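Local coordinates for alkaline phosphatase (Thermus thermophilus, PDB 7KWD), which probably hydrolyses phosphate monoesters as a homodimeric, zinc- and magnesium-dependent alkaline phosphatase, at residues 375-380 and 421-426; 382-387 and 393-398. All coordinates share one frame; numbering follows the deposited sequence.

How the interactions relate
Both interactions use helix 379-391: interaction 1 holds its N-terminal approach against the loop that precedes strand 426-428, whereas interaction 2 folds the chain leaving its C-terminal end back along it. Their centres lie about 15 Å apart, and in sequence both segments of interaction 2 fall between those of interaction 1. They meet directly where L377 CD1 packs on A382 CA at 4.1 Å. Arginines carry both: R423, hydrogen-bonded to D376 O, in interaction 1; R384, stacked on an indole, and R387, packed on V393, in interaction 2. Each contact is centred about 28 Å from the centre of the chain and lies away from the zinc and magnesium sites, interaction 2 beside the second subunit.

Interaction 1. Residues 375-380 and 421-426; sequences VDLEDA and PDRPNI
V375 sets its CG1 3.8 Å from NE of R423, the two side chains crossing nearly at right angles; with CG1 anti to the backbone N (chi1 161°), this methyl is the branch that reaches the arginine. At D376 the main chain does the work. Its O accepts a hydrogen bond from R423 NH2 at 3.1 Å (N-H...O 154°), lying in the guanidinium plane although NH2 sits well above the carbonyl plane. Water 1 adds a second link, accepting from D376 N at 2.9 Å and from R423 NE at 3.1 Å; R423 thus holds this backbone twice, directly through NH2 and by way of water through NE. L377 CD2 lies over one face of the guanidinium, 3.9 Å from R423 NH2. E378 is the N-cap of helix 379-391; its N donates to E381 OE1, which also forms a salt bridge with R423 NH2, tying the arginine to the start of the helix. The carboxylate of E378 turns to R416, OE2 remaining 5.2 Å from R423 NH2. On the loop side R423 runs extended from CG to NE, while its NH1 donates to V414 O; D422 OD2, salt-bridged to R416, is a long, purely electrostatic partner to NE.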
loop_
_atom_site.group_PDB
_atom_site.type_symbol
_atom_site.label_atom_id
_atom_site.label_comp_id
_atom_site.label_asym_id
_atom_site.label_seq_id
_atom_site.Cartn_x
_atom_site.Cartn_y
_atom_site.Cartn_z
ATOM N N VAL A 375 18.319 -20.300 3.734
ATOM C CA VAL A 375 17.426 -20.610 4.844
ATOM C C VAL A 375 17.689 -22.048 5.285
ATOM O O VAL A 375 17.878 -22.933 4.442
ATOM C CB VAL A 375 15.942 -20.440 4.435
ATOM C CG1 VAL A 375 14.986 -21.174 5.391
ATOM C CG2 VAL A 375 15.570 -18.960 4.364
ATOM N N ASP A 376 17.678 -22.271 6.605
ATOM C CA ASP A 376 17.888 -23.594 7.207
ATOM C C ASP A 376 16.555 -24.036 7.794
ATOM O O ASP A 376 16.188 -23.636 8.901
ATOM C CB ASP A 376 18.980 -23.557 8.277
ATOM C CG ASP A 376 20.359 -23.313 7.692
ATOM O OD1 ASP A 376 20.691 -23.938 6.650
ATOM O OD2 ASP A 376 21.111 -22.486 8.265
ATOM N N LEU A 377 15.828 -24.848 7.035
ATOM C CA LEU A 377 14.507 -25.291 7.436
ATOM C C LEU A 377 14.567 -26.370 8.511
ATOM O O LEU A 377 15.443 -27.238 8.500
ATOM C CB LEU A 377 13.765 -25.842 6.220
ATOM C CG LEU A 377 13.121 -24.835 5.268
ATOM C CD1 LEU A 377 12.411 -25.609 4.145
ATOM C CD2 LEU A 377 12.150 -23.929 5.992
ATOM N N GLU A 378 13.608 -26.319 9.423
ATOM C CA GLU A 378 13.339 -27.421 10.314
ATOM C C GLU A 378 12.692 -28.571 9.546
ATOM O O GLU A 378 12.067 -28.380 8.493
ATOM C CB GLU A 378 12.407 -26.977 11.442
ATOM C CG GLU A 378 12.996 -25.984 12.430
ATOM C CD GLU A 378 11.945 -25.452 13.395
ATOM O OE1 GLU A 378 11.000 -26.210 13.698
ATOM O OE2 GLU A 378 12.053 -24.284 13.849
ATOM N N ASP A 379 12.820 -29.780 10.116
ATOM C CA ASP A 379 12.179 -30.960 9.545
ATOM C C ASP A 379 10.701 -30.711 9.262
ATOM O O ASP A 379 10.214 -30.992 8.167
ATOM C CB ASP A 379 12.312 -32.164 10.486
ATOM C CG ASP A 379 13.744 -32.490 10.819
ATOM O OD1 ASP A 379 13.993 -32.914 11.964
ATOM O OD2 ASP A 379 14.613 -32.337 9.937
ATOM N N ALA A 380 9.957 -30.215 10.251
ATOM C CA ALA A 380 8.521 -30.082 10.034
ATOM C C ALA A 380 8.206 -29.099 8.911
ATOM O O ALA A 380 7.127 -29.179 8.306
ATOM C CB ALA A 380 7.811 -29.640 11.312
ATOM N N PRO A 421 15.133 -11.040 13.233
ATOM C CA PRO A 421 14.768 -11.970 12.154
ATOM C C PRO A 421 15.919 -12.889 11.775
ATOM O O PRO A 421 17.039 -12.441 11.497
ATOM C CB PRO A 421 14.374 -11.038 10.996
ATOM C CG PRO A 421 13.731 -9.883 11.680
ATOM C CD PRO A 421 14.508 -9.709 13.031
ATOM N N ASP A 422 15.636 -14.195 11.807
ATOM C CA ASP A 422 16.521 -15.197 11.234
ATOM C C ASP A 422 16.196 -15.474 9.782
ATOM O O ASP A 422 17.048 -15.986 9.048
ATOM C CB ASP A 422 16.445 -16.504 12.028
ATOM C CG ASP A 422 15.023 -17.065 12.136
ATOM O OD1 ASP A 422 14.044 -16.284 12.279
ATOM O OD2 ASP A 422 14.903 -18.314 12.104
ATOM N N ARG A 423 14.975 -15.168 9.371
ATOM C CA ARG A 423 14.527 -15.222 7.988
ATOM C C ARG A 423 13.730 -13.960 7.729
ATOM O O ARG A 423 13.288 -13.289 8.676
ATOM C CB ARG A 423 13.697 -16.484 7.734
ATOM C CG ARG A 423 14.326 -17.731 8.348
ATOM C CD ARG A 423 13.234 -18.718 8.586
ATOM N NE ARG A 423 13.737 -20.064 8.794
ATOM C CZ ARG A 423 12.947 -21.092 9.069
ATOM N NH1 ARG A 423 11.641 -20.899 9.182
ATOM N NH2 ARG A 423 13.459 -22.302 9.239
ATOM N N PRO A 424 13.539 -13.581 6.468
ATOM C CA PRO A 424 12.989 -12.252 6.182
ATOM C C PRO A 424 11.664 -12.011 6.885
ATOM O O PRO A 424 10.737 -12.804 6.765
ATOM C CB PRO A 424 12.829 -12.251 4.657
ATOM C CG PRO A 424 13.881 -13.209 4.159
ATOM C CD PRO A 424 13.914 -14.308 5.231
ATOM N N ASN A 425 11.595 -10.894 7.635
ATOM C CA ASN A 425 10.354 -10.376 8.192
ATOM C C ASN A 425 9.515 -9.647 7.130
ATOM O O ASN A 425 9.135 -8.480 7.283
ATOM C CB ASN A 425 10.651 -9.463 9.375
ATOM C CG ASN A 425 11.684 -8.408 9.063
ATOM O OD1 ASN A 425 12.792 -8.711 8.626
ATOM N ND2 ASN A 425 11.320 -7.149 9.287
ATOM N N ILE A 426 9.191 -10.385 6.065
ATOM C CA ILE A 426 8.272 -9.950 5.009
ATOM C C ILE A 426 7.107 -10.941 4.978
ATOM O O ILE A 426 7.308 -12.142 4.771
ATOM C CB ILE A 426 8.966 -9.881 3.635
ATOM C CG1 ILE A 426 10.264 -9.090 3.741
ATOM C CG2 ILE A 426 8.050 -9.229 2.593
ATOM C CD1 ILE A 426 11.236 -9.290 2.623
HETATM O O HOH W 1 16.864 -20.195 8.464
#

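Interaction 2. Residues 382-387 and 393-398; sequences AERVVR and VYWPEG
R384 lays its guanidinium flat on the indole of W395, the two planes 11° apart. R384 CZ stands 3.4 Å from the centroid of the five-membered ring and only 10° off its normal, the geometry of a face-on cation-pi contact. NH1 lies over the face of the five-membered ring, 3.1 Å from W395 CD1; its approach to NE1 brings together two donors and is no hydrogen bond. NH2 reaches toward the benzo ring, 3.6 Å from W395 CZ2, and the methylene CD of R384 continues the overlap above CG and CD2. An indole CG anti to its own backbone N (chi1 -163°) presents this face to the helix, while P396 CB backs the other. With an alanine in place of W395, the R384 guanidinium, its stacking surface gone, would probably be freer to turn. V393 packs against the second arginine: its CG2 lies 3.9 Å from R387 NH2 over one guanidinium face, the side chains running alongside each other, and a bend at chi3 brings R387 back over the valine. R387 NH1 pairs with E391. Backbone links accompany these contacts: V393 N donates weakly to R387 O at 3.3 Å, and water 2 donates to both R384 O and V393 O. The segment 393-398 thus turns back beside helix 379-391, whose V385 packs on helices 362-373 and 406-412; W395 N is bound by T408 of helix 406-412, and W395 packs on P396 of the second subunit.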
loop_
_atom_site.group_PDB
_atom_site.type_symbol
_atom_site.label_atom_id
_atom_site.label_comp_id
_atom_site.label_asym_id
_atom_site.label_seq_id
_atom_site.Cartn_x
_atom_site.Cartn_y
_atom_site.Cartn_z
ATOM N N ALA A 382 10.224 -28.498 6.101
ATOM C CA ALA A 382 10.475 -29.167 4.836
ATOM C C ALA A 382 9.371 -30.166 4.525
ATOM O O ALA A 382 8.951 -30.292 3.366
ATOM C CB ALA A 382 11.838 -29.850 4.848
ATOM N N GLU A 383 8.855 -30.854 5.555
ATOM C CA GLU A 383 7.804 -31.839 5.316
ATOM C C GLU A 383 6.543 -31.168 4.803
ATOM O O GLU A 383 5.835 -31.718 3.956
ATOM C CB GLU A 383 7.473 -32.651 6.576
ATOM C CG GLU A 383 8.688 -33.294 7.272
ATOM C CD GLU A 383 9.071 -34.695 6.760
ATOM O OE1 GLU A 383 9.093 -34.942 5.524
ATOM O OE2 GLU A 383 9.392 -35.544 7.620
ATOM N N ARG A 384 6.227 -29.982 5.329
ATOM C CA ARG A 384 5.072 -29.258 4.816
ATOM C C ARG A 384 5.232 -28.987 3.329
ATOM O O ARG A 384 4.281 -29.126 2.554
ATOM C CB ARG A 384 4.900 -27.949 5.570
ATOM C CG ARG A 384 4.324 -28.062 6.969
ATOM C CD ARG A 384 4.072 -26.645 7.447
ATOM N NE ARG A 384 4.020 -26.456 8.892
ATOM C CZ ARG A 384 3.098 -26.995 9.671
ATOM N NH1 ARG A 384 2.167 -27.779 9.134
ATOM N NH2 ARG A 384 3.096 -26.741 10.973
ATOM N N VAL A 385 6.433 -28.590 2.918
ATOM C CA VAL A 385 6.686 -28.355 1.503
ATOM C C VAL A 385 6.496 -29.643 0.710
ATOM O O VAL A 385 5.944 -29.632 -0.396
ATOM C CB VAL A 385 8.101 -27.779 1.305
ATOM C CG1 VAL A 385 8.403 -27.636 -0.161
ATOM C CG2 VAL A 385 8.272 -26.422 2.000
ATOM N N VAL A 386 6.995 -30.769 1.237
ATOM C CA VAL A 386 6.828 -32.037 0.530
ATOM C C VAL A 386 5.346 -32.343 0.365
ATOM O O VAL A 386 4.876 -32.691 -0.731
ATOM C CB VAL A 386 7.562 -33.174 1.265
ATOM C CG1 VAL A 386 7.287 -34.523 0.573
ATOM C CG2 VAL A 386 9.053 -32.889 1.317
ATOM N N ARG A 387 4.578 -32.169 1.442
ATOM C CA ARG A 387 3.156 -32.471 1.366
ATOM C C ARG A 387 2.460 -31.560 0.372
ATOM O O ARG A 387 1.575 -31.989 -0.377
ATOM C CB ARG A 387 2.529 -32.333 2.744
ATOM C CG ARG A 387 3.020 -33.405 3.685
ATOM C CD ARG A 387 2.518 -33.270 5.115
ATOM N NE ARG A 387 1.070 -33.459 5.294
ATOM C CZ ARG A 387 0.337 -34.489 4.852
ATOM N NH1 ARG A 387 0.877 -35.476 4.154
ATOM N NH2 ARG A 387 -0.968 -34.531 5.115
ATOM N N VAL A 393 -1.480 -30.752 -0.059
ATOM C CA VAL A 393 -1.852 -30.367 1.291
ATOM C C VAL A 393 -1.090 -29.097 1.634
ATOM O O VAL A 393 0.151 -29.097 1.678
ATOM C CB VAL A 393 -1.560 -31.479 2.299
ATOM C CG1 VAL A 393 -1.830 -30.958 3.666
ATOM C CG2 VAL A 393 -2.417 -32.704 1.978
ATOM N N TYR A 394 -1.834 -28.021 1.885
ATOM C CA TYR A 394 -1.277 -26.677 1.960
ATOM C C TYR A 394 -1.306 -26.196 3.400
ATOM O O TYR A 394 -2.175 -26.584 4.185
ATOM C CB TYR A 394 -2.059 -25.743 1.034
ATOM C CG TYR A 394 -2.123 -26.258 -0.384
ATOM C CD1 TYR A 394 -0.980 -26.707 -1.018
ATOM C CD2 TYR A 394 -3.318 -26.299 -1.086
ATOM C CE1 TYR A 394 -1.013 -27.187 -2.307
ATOM C CE2 TYR A 394 -3.363 -26.780 -2.388
ATOM C CZ TYR A 394 -2.200 -27.224 -2.988
ATOM O OH TYR A 394 -2.207 -27.696 -4.273
ATOM N N TRP A 395 -0.329 -25.370 3.757
ATOM C CA TRP A 395 -0.263 -24.821 5.096
ATOM C C TRP A 395 0.076 -23.340 5.066
ATOM O O TRP A 395 0.981 -22.918 4.342
ATOM C CB TRP A 395 0.803 -25.564 5.933
ATOM C CG TRP A 395 0.625 -25.330 7.374
ATOM C CD1 TRP A 395 -0.234 -25.980 8.209
ATOM C CD2 TRP A 395 1.302 -24.355 8.170
ATOM N NE1 TRP A 395 -0.130 -25.467 9.484
ATOM C CE2 TRP A 395 0.812 -24.473 9.484
ATOM C CE3 TRP A 395 2.280 -23.395 7.901
ATOM C CZ2 TRP A 395 1.271 -23.671 10.522
ATOM C CZ3 TRP A 395 2.737 -22.611 8.934
ATOM C CH2 TRP A 395 2.239 -22.753 10.222
ATOM N N PRO A 396 -0.626 -22.529 5.873
ATOM C CA PRO A 396 -1.712 -22.915 6.775
ATOM C C PRO A 396 -3.005 -23.275 6.060
ATOM O O PRO A 396 -3.858 -23.958 6.624
ATOM C CB PRO A 396 -1.917 -21.661 7.639
ATOM C CG PRO A 396 -1.354 -20.567 6.837
ATOM C CD PRO A 396 -0.185 -21.144 6.127
ATOM N N GLU A 397 -3.162 -22.800 4.837
ATOM C CA GLU A 397 -4.378 -23.070 4.076
ATOM C C GLU A 397 -4.139 -22.582 2.651
ATOM O O GLU A 397 -3.029 -22.191 2.281
ATOM C CB GLU A 397 -5.601 -22.429 4.722
ATOM C CG GLU A 397 -5.518 -20.933 4.998
ATOM C CD GLU A 397 -5.778 -20.131 3.754
ATOM O OE1 GLU A 397 -6.897 -20.248 3.170
ATOM O OE2 GLU A 397 -4.863 -19.429 3.337
ATOM N N GLY A 398 -5.186 -22.665 1.840
ATOM C CA GLY A 398 -4.989 -22.470 0.418
ATOM C C GLY A 398 -6.053 -21.629 -0.251
ATOM O O GLY A 398 -6.185 -21.665 -1.477
HETATM O O HOH W 2 1.851 -28.574 3.713
#